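Local atomic coordinates of ricin B-related lectin (Polyporus squamosus, PDB entry 5MUA), a protein that binds galactose through a beta-trefoil lectin domain and carries a papain-like, calcium-dependent protease domain that binds the inhibitor E-64. Residues 165-179 / 274-286. Sequence-based numbering, arbitrary orientation.
Sequences ALRQDFKSYLSDGLY and ANAWDYKAYFGLF. With CA (calcium ion), chain E; CA (calcium ion), chain D; E64 (N-[N-[1-hydroxycarboxyethyl-carbonyl]leucylamino-butyl]-guanidine), chain F.
Ala-281 N bonds to Ala-165 O (2.9 Å) and Arg-167 N to Ala-281 O, a first parallel pairing that is followed by a type I turn from Arg-167 to Phe-170 on one side and a classic beta bulge at Tyr-282 and Phe-283, facing Phe-240, on the other. Pairing then resumes from Lys-171 N to Tyr-282 O (3.0 Å) and alternates as far as Phe-286 N to Tyr-173 O, while water 2 joins Tyr-282 O to Asp-169 O. Two parallel strands can thus stay paired past an irregularity.

The turn is braced by a side-on salt bridge within it, in which Arg-167 NE and NH2 each take one oxygen of Asp-169; CB of Tyr-282 lies 3.5 Å from Asp-169 OD1.

Side chains pack on both faces. With CG of Phe-170 opposite its own backbone N (chi1 180°), the ring lies against the backbone of the partner strand at Gly-284 N; its CE1 meets Ala-281 CB at 3.7 Å, and Leu-166 CD2 covers the ring's centre. On the other face, with Tyr-173 and Phe-283, Tyr-173 CD2 meets the edge of the Phe-283 ring, 4.0 Å from CE1. Leu-174 CD1 packs against CE2 of Phe-286.

The C-terminal carboxylate is held by hydroxyls: Ser-175 OG donates to Phe-286 O (2.7 Å) from above the carbonyl plane, and Tyr-179 OH makes a weak bond to Phe-286 OXT (2.6 Å). The C-terminus lies next to the residues of a two-calcium site: Ser-175 O and Asp-176 OD1 bind one ion, the Asp-176 carboxylate also binds the second, and ligands of the second subunit help complete both, at the E64-occupied cleft of that subunit's papain-like protease domain.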
ATOM      1  N   ALA B 165      19.832  10.939   6.692  1.00 18.24           N
ATOM      2  CA  ALA B 165      19.085  11.151   5.419  1.00 18.63           C
ATOM      3  C   ALA B 165      17.799  11.952   5.659  1.00 19.57           C
ATOM      4  O   ALA B 165      16.856  11.774   4.882  1.00 16.56           O
ATOM      5  CB  ALA B 165      18.778   9.771   4.813  1.00 19.44           C
ATOM      6  N   LEU B 166      17.723  12.763   6.722  1.00 16.28           N
ATOM      7  CA  LEU B 166      16.503  13.481   7.066  1.00 15.95           C
ATOM      8  C   LEU B 166      16.673  14.992   6.929  1.00 16.42           C
ATOM      9  O   LEU B 166      17.747  15.543   7.203  1.00 16.91           O
ATOM     10  CB  LEU B 166      16.140  13.246   8.506  1.00 17.07           C
ATOM     11  CG  LEU B 166      16.132  11.803   8.903  1.00 16.02           C
ATOM     12  CD1 LEU B 166      15.830  11.754  10.394  1.00 17.66           C
ATOM     13  CD2 LEU B 166      15.189  10.956   8.098  1.00 16.20           C
ATOM     14  N   ARG B 167      15.597  15.647   6.522  1.00 16.18           N
ATOM     15  CA  ARG B 167      15.450  17.080   6.628  1.00 16.63           C
ATOM     16  C   ARG B 167      15.123  17.443   8.072  1.00 17.78           C
ATOM     17  O   ARG B 167      14.656  16.603   8.845  1.00 18.38           O
ATOM     18  CB  ARG B 167      14.264  17.553   5.720  1.00 16.03           C
ATOM     19  CG  ARG B 167      14.507  17.280   4.234  1.00 15.72           C
ATOM     20  CD  ARG B 167      13.247  17.416   3.340  1.00 15.96           C
ATOM     21  NE  ARG B 167      12.486  18.597   3.726  1.00 17.02           N
ATOM     22  CZ  ARG B 167      12.539  19.780   3.133  1.00 19.72           C
ATOM     23  NH1 ARG B 167      13.286  19.976   2.057  1.00 20.22           N
ATOM     24  NH2 ARG B 167      11.830  20.781   3.630  1.00 20.07           N
ATOM     25  N   GLN B 168      15.285  18.711   8.391  1.00 17.35           N
ATOM     26  CA  GLN B 168      14.949  19.294   9.710  1.00 19.93           C
ATOM     27  C   GLN B 168      13.519  19.155  10.056  1.00 18.84           C
ATOM     28  O   GLN B 168      13.168  19.015  11.216  1.00 20.58           O
ATOM     29  CB  GLN B 168      15.336  20.808   9.824  1.00 21.91           C
ATOM     30  CG  GLN B 168      16.818  21.068   9.787  1.00 25.71           C
ATOM     31  CD  GLN B 168      17.332  22.393  10.473  1.00 30.84           C
ATOM     32  OE1 GLN B 168      16.929  23.538  10.154  1.00 27.95           O
ATOM     33  NE2 GLN B 168      18.270  22.206  11.418  1.00 34.80           N
ATOM     34  N   ASP B 169      12.672  19.174   9.040  1.00 17.49           N
ATOM     35  CA  ASP B 169      11.260  19.082   9.234  1.00 16.88           C
ATOM     36  C   ASP B 169      10.690  17.670   9.157  1.00 18.39           C
ATOM     37  O   ASP B 169       9.439  17.479   9.132  1.00 17.31           O
ATOM     38  CB  ASP B 169      10.535  20.030   8.232  1.00 17.97           C
ATOM     39  CG  ASP B 169      10.712  19.633   6.776  1.00 18.30           C
ATOM     40  OD1 ASP B 169      11.439  18.692   6.411  1.00 16.37           O
ATOM     41  OD2 ASP B 169      10.096  20.286   5.893  1.00 21.04           O
ATOM     42  N   PHE B 170      11.575  16.678   9.191  1.00 18.35           N
ATOM     43  CA  PHE B 170      11.154  15.285   9.042  1.00 17.87           C
ATOM     44  C   PHE B 170      10.173  14.930  10.137  1.00 17.60           C
ATOM     45  O   PHE B 170      10.408  15.230  11.305  1.00 18.98           O
ATOM     46  CB  PHE B 170      12.327  14.357   9.254  1.00 17.23           C
ATOM     47  CG  PHE B 170      11.993  12.895   9.128  1.00 15.99           C
ATOM     48  CD1 PHE B 170      11.679  12.375   7.917  1.00 15.07           C
ATOM     49  CD2 PHE B 170      12.074  12.056  10.214  1.00 16.04           C
ATOM     50  CE1 PHE B 170      11.362  11.030   7.747  1.00 15.43           C
ATOM     51  CE2 PHE B 170      11.839  10.722  10.060  1.00 15.63           C
ATOM     52  CZ  PHE B 170      11.461  10.190   8.825  1.00 15.84           C
ATOM     53  N   LYS B 171       9.073  14.309   9.758  1.00 17.05           N
ATOM     54  CA  LYS B 171       8.157  13.641  10.704  1.00 18.47           C
ATOM     55  C   LYS B 171       7.905  12.215  10.268  1.00 18.86           C
ATOM     56  O   LYS B 171       7.776  11.928   9.078  1.00 17.54           O
ATOM     57  CB  LYS B 171       6.808  14.328  10.726  1.00 22.25           C
ATOM     58  CG  LYS B 171       6.787  15.837  10.973  1.00 26.29           C
ATOM     59  CD  LYS B 171       6.962  16.228  12.432  1.00 33.51           C
ATOM     60  CE  LYS B 171       6.813  17.742  12.637  1.00 37.79           C
ATOM     61  NZ  LYS B 171       8.140  18.402  12.480  1.00 40.32           N
ATOM     62  N   SER B 172       7.815  11.321  11.237  1.00 18.64           N
ATOM     63  CA  SER B 172       7.528   9.972  10.967  1.00 18.15           C
ATOM     64  C   SER B 172       6.409   9.496  11.896  1.00 17.93           C
ATOM     65  O   SER B 172       6.138  10.122  12.947  1.00 15.35           O
ATOM     66  CB  SER B 172       8.777   9.130  11.159  1.00 21.24           C
ATOM     67  OG  SER B 172       9.263   9.287  12.466  1.00 22.06           O
ATOM     68  N   TYR B 173       5.813   8.381  11.479  1.00 16.42           N
ATOM     69  CA  TYR B 173       4.646   7.784  12.128  1.00 16.41           C
ATOM     70  C   TYR B 173       4.846   6.284  12.196  1.00 15.45           C
ATOM     71  O   TYR B 173       5.242   5.672  11.211  1.00 15.62           O
ATOM     72  CB  TYR B 173       3.442   8.153  11.302  1.00 15.80           C
ATOM     73  CG  TYR B 173       3.280   9.667  11.172  1.00 16.81           C
ATOM     74  CD1 TYR B 173       2.735  10.430  12.218  1.00 17.90           C
ATOM     75  CD2 TYR B 173       3.790  10.325  10.092  1.00 17.33           C
ATOM     76  CE1 TYR B 173       2.614  11.795  12.112  1.00 19.07           C
ATOM     77  CE2 TYR B 173       3.727  11.692  10.001  1.00 18.82           C
ATOM     78  CZ  TYR B 173       3.132  12.405  11.012  1.00 18.82           C
ATOM     79  OH  TYR B 173       3.075  13.767  10.882  1.00 24.08           O
ATOM     80  N   LEU B 174       4.579   5.702  13.359  1.00 14.87           N
ATOM     81  CA  LEU B 174       4.865   4.332  13.628  1.00 15.84           C
ATOM     82  C   LEU B 174       3.537   3.592  13.600  1.00 14.81           C
ATOM     83  O   LEU B 174       2.534   4.134  14.094  1.00 13.59           O
ATOM     84  CB  LEU B 174       5.514   4.259  15.058  1.00 19.42           C
ATOM     85  CG  LEU B 174       5.501   2.983  15.878  1.00 23.30           C
ATOM     86  CD1 LEU B 174       6.567   2.114  15.233  1.00 26.97           C
ATOM     87  CD2 LEU B 174       5.853   3.186  17.353  1.00 25.08           C
ATOM     88  N   SER B 175       3.541   2.379  13.069  1.00 13.76           N
ATOM     89  CA  SER B 175       2.394   1.531  12.872  1.00 14.50           C
ATOM     90  C   SER B 175       2.204   0.377  13.867  1.00 13.54           C
ATOM     91  O   SER B 175       1.094   0.080  14.236  1.00 13.44           O
ATOM     92  CB  SER B 175       2.422   0.963  11.448  1.00 15.12           C
ATOM     93  OG  SER B 175       2.504   2.037  10.539  1.00 17.98           O
ATOM     94  N   ASP B 176       3.306  -0.272  14.240  1.00 12.65           N
ATOM     95  CA  ASP B 176       3.308  -1.508  14.996  1.00 12.71           C
ATOM     96  C   ASP B 176       4.361  -1.455  16.091  1.00 13.25           C
ATOM     97  O   ASP B 176       5.120  -0.519  16.176  1.00 13.11           O
ATOM     98  CB  ASP B 176       3.531  -2.687  14.071  1.00 11.57           C
ATOM     99  CG  ASP B 176       2.382  -2.823  13.026  1.00 12.14           C
ATOM    100  OD1 ASP B 176       1.229  -3.043  13.449  1.00 11.54           O
ATOM    101  OD2 ASP B 176       2.660  -2.705  11.820  1.00 13.28           O
ATOM    102  N   GLY B 177       4.320  -2.452  16.942  1.00 13.47           N
ATOM    103  CA  GLY B 177       5.226  -2.531  18.092  1.00 13.53           C
ATOM    104  C   GLY B 177       6.486  -3.362  17.932  1.00 13.62           C
ATOM    105  O   GLY B 177       7.493  -3.055  18.571  1.00 14.81           O
ATOM    106  N   LEU B 178       6.412  -4.461  17.182  1.00 13.74           N
ATOM    107  CA  LEU B 178       7.503  -5.400  17.064  1.00 13.39           C
ATOM    108  C   LEU B 178       7.641  -5.723  15.609  1.00 13.46           C
ATOM    109  O   LEU B 178       6.659  -6.106  14.961  1.00 12.51           O
ATOM    110  CB  LEU B 178       7.192  -6.693  17.824  1.00 14.81           C
ATOM    111  CG  LEU B 178       8.317  -7.748  17.761  1.00 14.92           C
ATOM    112  CD1 LEU B 178       9.600  -7.242  18.435  1.00 15.33           C
ATOM    113  CD2 LEU B 178       7.849  -9.109  18.340  1.00 16.37           C
ATOM    114  N   TYR B 179       8.833  -5.493  15.090  1.00 11.34           N
ATOM    115  CA  TYR B 179       9.087  -5.706  13.664  1.00 12.28           C
ATOM    116  C   TYR B 179      10.071  -6.846  13.387  1.00 12.63           C
ATOM    117  O   TYR B 179      11.155  -6.875  13.980  1.00 13.08           O
ATOM    118  CB  TYR B 179       9.663  -4.436  13.063  1.00 12.13           C
ATOM    119  CG  TYR B 179       8.683  -3.335  12.973  1.00 12.33           C
ATOM    120  CD1 TYR B 179       7.831  -3.246  11.918  1.00 12.81           C
ATOM    121  CD2 TYR B 179       8.511  -2.419  14.055  1.00 13.06           C
ATOM    122  CE1 TYR B 179       6.880  -2.230  11.832  1.00 11.59           C
ATOM    123  CE2 TYR B 179       7.610  -1.361  13.948  1.00 13.60           C
ATOM    124  CZ  TYR B 179       6.785  -1.288  12.824  1.00 13.72           C
ATOM    125  OH  TYR B 179       5.863  -0.289  12.725  1.00 11.95           O
ATOM    126  N   ALA B 274      22.708   3.191  -0.234  1.00 19.51           N
ATOM    127  CA  ALA B 274      23.125   3.591   1.097  1.00 18.61           C
ATOM    128  C   ALA B 274      22.864   5.067   1.338  1.00 19.11           C
ATOM    129  O   ALA B 274      22.676   5.443   2.481  1.00 20.10           O
ATOM    130  CB  ALA B 274      24.607   3.237   1.316  1.00 19.54           C
ATOM    131  N   ASN B 275      22.802   5.916   0.297  1.00 19.14           N
ATOM    132  CA  ASN B 275      22.653   7.397   0.479  1.00 19.14           C
ATOM    133  C   ASN B 275      21.270   8.003   0.075  1.00 19.00           C
ATOM    134  O   ASN B 275      21.122   9.242   0.007  1.00 19.99           O
ATOM    135  CB  ASN B 275      23.714   8.117  -0.371  1.00 23.15           C
ATOM    136  CG  ASN B 275      23.492   7.936  -1.885  1.00 28.00           C
ATOM    137  OD1 ASN B 275      22.915   6.941  -2.348  1.00 33.70           O
ATOM    138  ND2 ASN B 275      23.919   8.930  -2.669  1.00 30.71           N
ATOM    139  N   ALA B 276      20.317   7.141  -0.254  1.00 18.83           N
ATOM    140  CA  ALA B 276      18.918   7.582  -0.640  1.00 18.64           C
ATOM    141  C   ALA B 276      18.987   8.489  -1.923  1.00 18.80           C
ATOM    142  O   ALA B 276      18.164   9.380  -2.129  1.00 18.73           O
ATOM    143  CB  ALA B 276      18.243   8.311   0.557  1.00 19.03           C
ATOM    144  N   TRP B 277      19.998   8.237  -2.770  1.00 18.92           N
ATOM    145  CA  TRP B 277      20.179   9.019  -4.022  1.00 20.81           C
ATOM    146  C   TRP B 277      20.208  10.532  -3.730  1.00 20.52           C
ATOM    147  O   TRP B 277      19.735  11.364  -4.509  1.00 19.01           O
ATOM    148  CB  TRP B 277      19.088   8.685  -5.053  1.00 22.26           C
ATOM    149  CG  TRP B 277      18.946   7.239  -5.222  1.00 22.35           C
ATOM    150  CD1 TRP B 277      19.682   6.441  -6.024  1.00 22.19           C
ATOM    151  CD2 TRP B 277      18.042   6.386  -4.497  1.00 20.64           C
ATOM    152  NE1 TRP B 277      19.292   5.111  -5.863  1.00 21.65           N
ATOM    153  CE2 TRP B 277      18.302   5.061  -4.913  1.00 20.93           C
ATOM    154  CE3 TRP B 277      17.044   6.619  -3.538  1.00 21.73           C
ATOM    155  CZ2 TRP B 277      17.579   3.959  -4.419  1.00 21.61           C
ATOM    156  CZ3 TRP B 277      16.357   5.529  -3.029  1.00 23.43           C
ATOM    157  CH2 TRP B 277      16.623   4.221  -3.478  1.00 20.30           C
ATOM    158  N   ASP B 278      20.743  10.881  -2.570  1.00 19.33           N
ATOM    159  CA  ASP B 278      20.794  12.240  -2.113  1.00 19.59           C
ATOM    160  C   ASP B 278      19.492  12.908  -1.723  1.00 18.25           C
ATOM    161  O   ASP B 278      19.517  14.077  -1.340  1.00 18.38           O
ATOM    162  CB  ASP B 278      21.620  13.141  -3.021  1.00 21.47           C
ATOM    163  CG  ASP B 278      23.030  12.658  -3.168  1.00 24.89           C
ATOM    164  OD1 ASP B 278      23.529  11.914  -2.309  1.00 23.80           O
ATOM    165  OD2 ASP B 278      23.641  13.045  -4.148  1.00 27.26           O
ATOM    166  N   TYR B 279      18.390  12.149  -1.665  1.00 16.10           N
ATOM    167  CA  TYR B 279      17.152  12.747  -1.120  1.00 15.88           C
ATOM    168  C   TYR B 279      17.226  12.844   0.343  1.00 15.59           C
ATOM    169  O   TYR B 279      17.809  11.957   1.024  1.00 16.57           O
ATOM    170  CB  TYR B 279      15.898  11.972  -1.537  1.00 16.37           C
ATOM    171  CG  TYR B 279      15.674  11.997  -3.048  1.00 17.28           C
ATOM    172  CD1 TYR B 279      15.198  13.146  -3.678  1.00 17.05           C
ATOM    173  CD2 TYR B 279      15.917  10.888  -3.820  1.00 17.66           C
ATOM    174  CE1 TYR B 279      15.022  13.171  -5.046  1.00 18.86           C
ATOM    175  CE2 TYR B 279      15.714  10.908  -5.196  1.00 18.71           C
ATOM    176  CZ  TYR B 279      15.305  12.050  -5.788  1.00 18.73           C
ATOM    177  OH  TYR B 279      15.091  12.080  -7.138  1.00 22.19           O
ATOM    178  N   LYS B 280      16.577  13.877   0.867  1.00 16.48           N
ATOM    179  CA  LYS B 280      16.469  14.048   2.285  1.00 17.08           C
ATOM    180  C   LYS B 280      15.006  14.032   2.630  1.00 17.20           C
ATOM    181  O   LYS B 280      14.201  14.769   2.018  1.00 15.34           O
ATOM    182  CB  LYS B 280      17.184  15.311   2.788  1.00 18.27           C
ATOM    183  CG  LYS B 280      18.681  15.358   2.494  1.00 18.89           C
ATOM    184  CD  LYS B 280      19.462  14.354   3.377  1.00 20.98           C
ATOM    185  CE  LYS B 280      20.875  14.084   2.880  1.00 24.83           C
ATOM    186  NZ  LYS B 280      21.676  15.326   2.847  1.00 27.10           N
ATOM    187  N   ALA B 281      14.661  13.164   3.569  1.00 15.60           N
ATOM    188  CA  ALA B 281      13.271  12.877   3.908  1.00 15.42           C
ATOM    189  C   ALA B 281      12.547  13.935   4.724  1.00 15.00           C
ATOM    190  O   ALA B 281      13.100  14.514   5.665  1.00 17.14           O
ATOM    191  CB  ALA B 281      13.147  11.492   4.544  1.00 15.71           C
ATOM    192  N   TYR B 282      11.312  14.228   4.320  1.00 13.45           N
ATOM    193  CA  TYR B 282      10.424  15.025   5.136  1.00 13.42           C
ATOM    194  C   TYR B 282       9.325  14.239   5.785  1.00 12.64           C
ATOM    195  O   TYR B 282       8.705  14.706   6.769  1.00 13.71           O
ATOM    196  CB  TYR B 282       9.888  16.243   4.400  1.00 14.11           C
ATOM    197  CG  TYR B 282       9.144  15.954   3.129  1.00 13.93           C
ATOM    198  CD1 TYR B 282       7.744  15.691   3.140  1.00 13.99           C
ATOM    199  CD2 TYR B 282       9.781  16.032   1.890  1.00 14.20           C
ATOM    200  CE1 TYR B 282       7.066  15.417   1.982  1.00 14.06           C
ATOM    201  CE2 TYR B 282       9.068  15.770   0.717  1.00 14.86           C
ATOM    202  CZ  TYR B 282       7.692  15.505   0.772  1.00 13.77           C
ATOM    203  OH  TYR B 282       6.986  15.245  -0.381  1.00 14.84           O
ATOM    204  N   PHE B 283       9.074  13.032   5.286  1.00 12.81           N
ATOM    205  CA  PHE B 283       8.006  12.189   5.761  1.00 13.85           C
ATOM    206  C   PHE B 283       8.479  10.727   5.771  1.00 13.86           C
ATOM    207  O   PHE B 283       9.078  10.250   4.822  1.00 12.84           O
ATOM    208  CB  PHE B 283       6.747  12.376   4.912  1.00 15.77           C
ATOM    209  CG  PHE B 283       5.810  11.241   4.965  1.00 16.38           C
ATOM    210  CD1 PHE B 283       5.159  10.929   6.130  1.00 19.02           C
ATOM    211  CD2 PHE B 283       5.569  10.467   3.841  1.00 18.86           C
ATOM    212  CE1 PHE B 283       4.295   9.844   6.189  1.00 20.53           C
ATOM    213  CE2 PHE B 283       4.683   9.392   3.898  1.00 19.38           C
ATOM    214  CZ  PHE B 283       4.082   9.056   5.098  1.00 18.54           C
ATOM    215  N   GLY B 284       8.235  10.046   6.868  1.00 13.55           N
ATOM    216  CA  GLY B 284       8.377   8.607   6.924  1.00 13.32           C
ATOM    217  C   GLY B 284       7.237   7.864   7.596  1.00 13.25           C
ATOM    218  O   GLY B 284       6.635   8.358   8.524  1.00 15.26           O
ATOM    219  N   LEU B 285       6.936   6.682   7.114  1.00 14.66           N
ATOM    220  CA  LEU B 285       5.891   5.827   7.683  1.00 14.04           C
ATOM    221  C   LEU B 285       6.461   4.428   7.806  1.00 15.68           C
ATOM    222  O   LEU B 285       7.076   3.962   6.866  1.00 14.39           O
ATOM    223  CB  LEU B 285       4.640   5.810   6.782  1.00 15.85           C
ATOM    224  CG  LEU B 285       3.527   4.831   7.118  1.00 16.56           C
ATOM    225  CD1 LEU B 285       2.925   5.260   8.434  1.00 18.60           C
ATOM    226  CD2 LEU B 285       2.401   4.772   6.075  1.00 17.62           C
ATOM    227  N   PHE B 286       6.284   3.761   8.958  1.00 14.36           N
ATOM    228  CA  PHE B 286       6.725   2.372   9.056  1.00 14.83           C
ATOM    229  C   PHE B 286       5.928   1.659  10.119  1.00 13.53           C
ATOM    230  O   PHE B 286       5.197   2.339  10.846  1.00 13.67           O
ATOM    231  CB  PHE B 286       8.196   2.256   9.379  1.00 15.57           C
ATOM    232  CG  PHE B 286       8.544   2.745  10.754  1.00 16.33           C
ATOM    233  CD1 PHE B 286       8.655   4.092  10.992  1.00 19.35           C
ATOM    234  CD2 PHE B 286       8.717   1.855  11.794  1.00 18.41           C
ATOM    235  CE1 PHE B 286       8.953   4.558  12.256  1.00 21.07           C
ATOM    236  CE2 PHE B 286       9.063   2.308  13.055  1.00 18.59           C
ATOM    237  CZ  PHE B 286       9.158   3.652  13.287  1.00 19.73           C
ATOM    238  OXT PHE B 286       6.041   0.430  10.218  1.00 12.92           O
TER
HETATM  239 CA    CA E 303      -0.531  -1.657  14.065  1.00 14.96          CA
HETATM  240 CA    CA D 302       0.530  -3.728  11.005  1.00 10.90          CA
HETATM  241  C1  E64 F 304      -6.538  -1.483  14.566  1.00 16.40           C
HETATM  242  O1  E64 F 304      -7.698  -1.150  14.895  1.00 17.28           O
HETATM  243  O2  E64 F 304      -6.251  -2.572  14.062  1.00 15.46           O
HETATM  244  C2  E64 F 304      -5.467  -0.422  14.662  1.00 15.72           C
HETATM  245  C3  E64 F 304      -4.248  -1.062  15.348  1.00 16.63           C
HETATM  246  O3  E64 F 304      -4.739  -1.259  16.723  1.00 17.97           O
HETATM  247  C4  E64 F 304      -3.093  -0.127  15.401  1.00 18.49           C
HETATM  248  O4  E64 F 304      -2.051  -0.305  14.809  1.00 19.46           O
HETATM  249  N1  E64 F 304      -3.227   0.894  16.187  1.00 18.14           N
HETATM  250  C6  E64 F 304      -2.290   1.942  16.534  1.00 19.58           C
HETATM  251  C7  E64 F 304      -2.196   3.193  15.658  1.00 16.94           C
HETATM  252  C8  E64 F 304      -2.580   3.070  14.189  1.00 15.39           C
HETATM  253  C9  E64 F 304      -1.246   2.660  13.541  1.00 16.21           C
HETATM  254  C10 E64 F 304      -3.032   4.473  13.783  1.00 15.04           C
HETATM  255  C11 E64 F 304      -1.773   2.102  17.979  1.00 21.72           C
HETATM  256  O5  E64 F 304      -2.707   2.267  18.766  0.40 20.23           O
HETATM  257  N2  E64 F 304      -0.454   2.120  18.351  0.40 19.99           N
HETATM  258  C12 E64 F 304       0.750   1.734  17.602  0.40 19.34           C
HETATM  259  C13 E64 F 304       1.342   2.755  16.643  0.40 16.44           C
HETATM  260  C14 E64 F 304       2.339   3.608  17.335  0.40 16.46           C
HETATM  261  C15 E64 F 304       1.683   4.700  18.112  0.40 16.28           C
HETATM  262  N3  E64 F 304       2.466   5.868  17.918  0.40 16.82           N
HETATM  263  C16 E64 F 304       3.563   6.028  18.629  0.40 16.01           C
HETATM  264  N4  E64 F 304       4.484   6.902  18.276  0.40 14.95           N
HETATM  265  N5  E64 F 304       3.748   5.226  19.660  0.40 16.90           N
HETATM  266  O   HOH W   1      16.304  10.140   2.517  1.00 15.09           O
HETATM  267  O   HOH W   2       7.389  17.239   7.391  1.00 27.99           O
HETATM  268  O   HOH W   3       4.091  -2.166   9.570  1.00 11.30           O
HETATM  269  O   HOH W   4       2.091  -4.112   9.278  1.00 11.56           O
HETATM  270  O   HOH W   5      -0.072  -2.032  16.404  1.00 16.11           O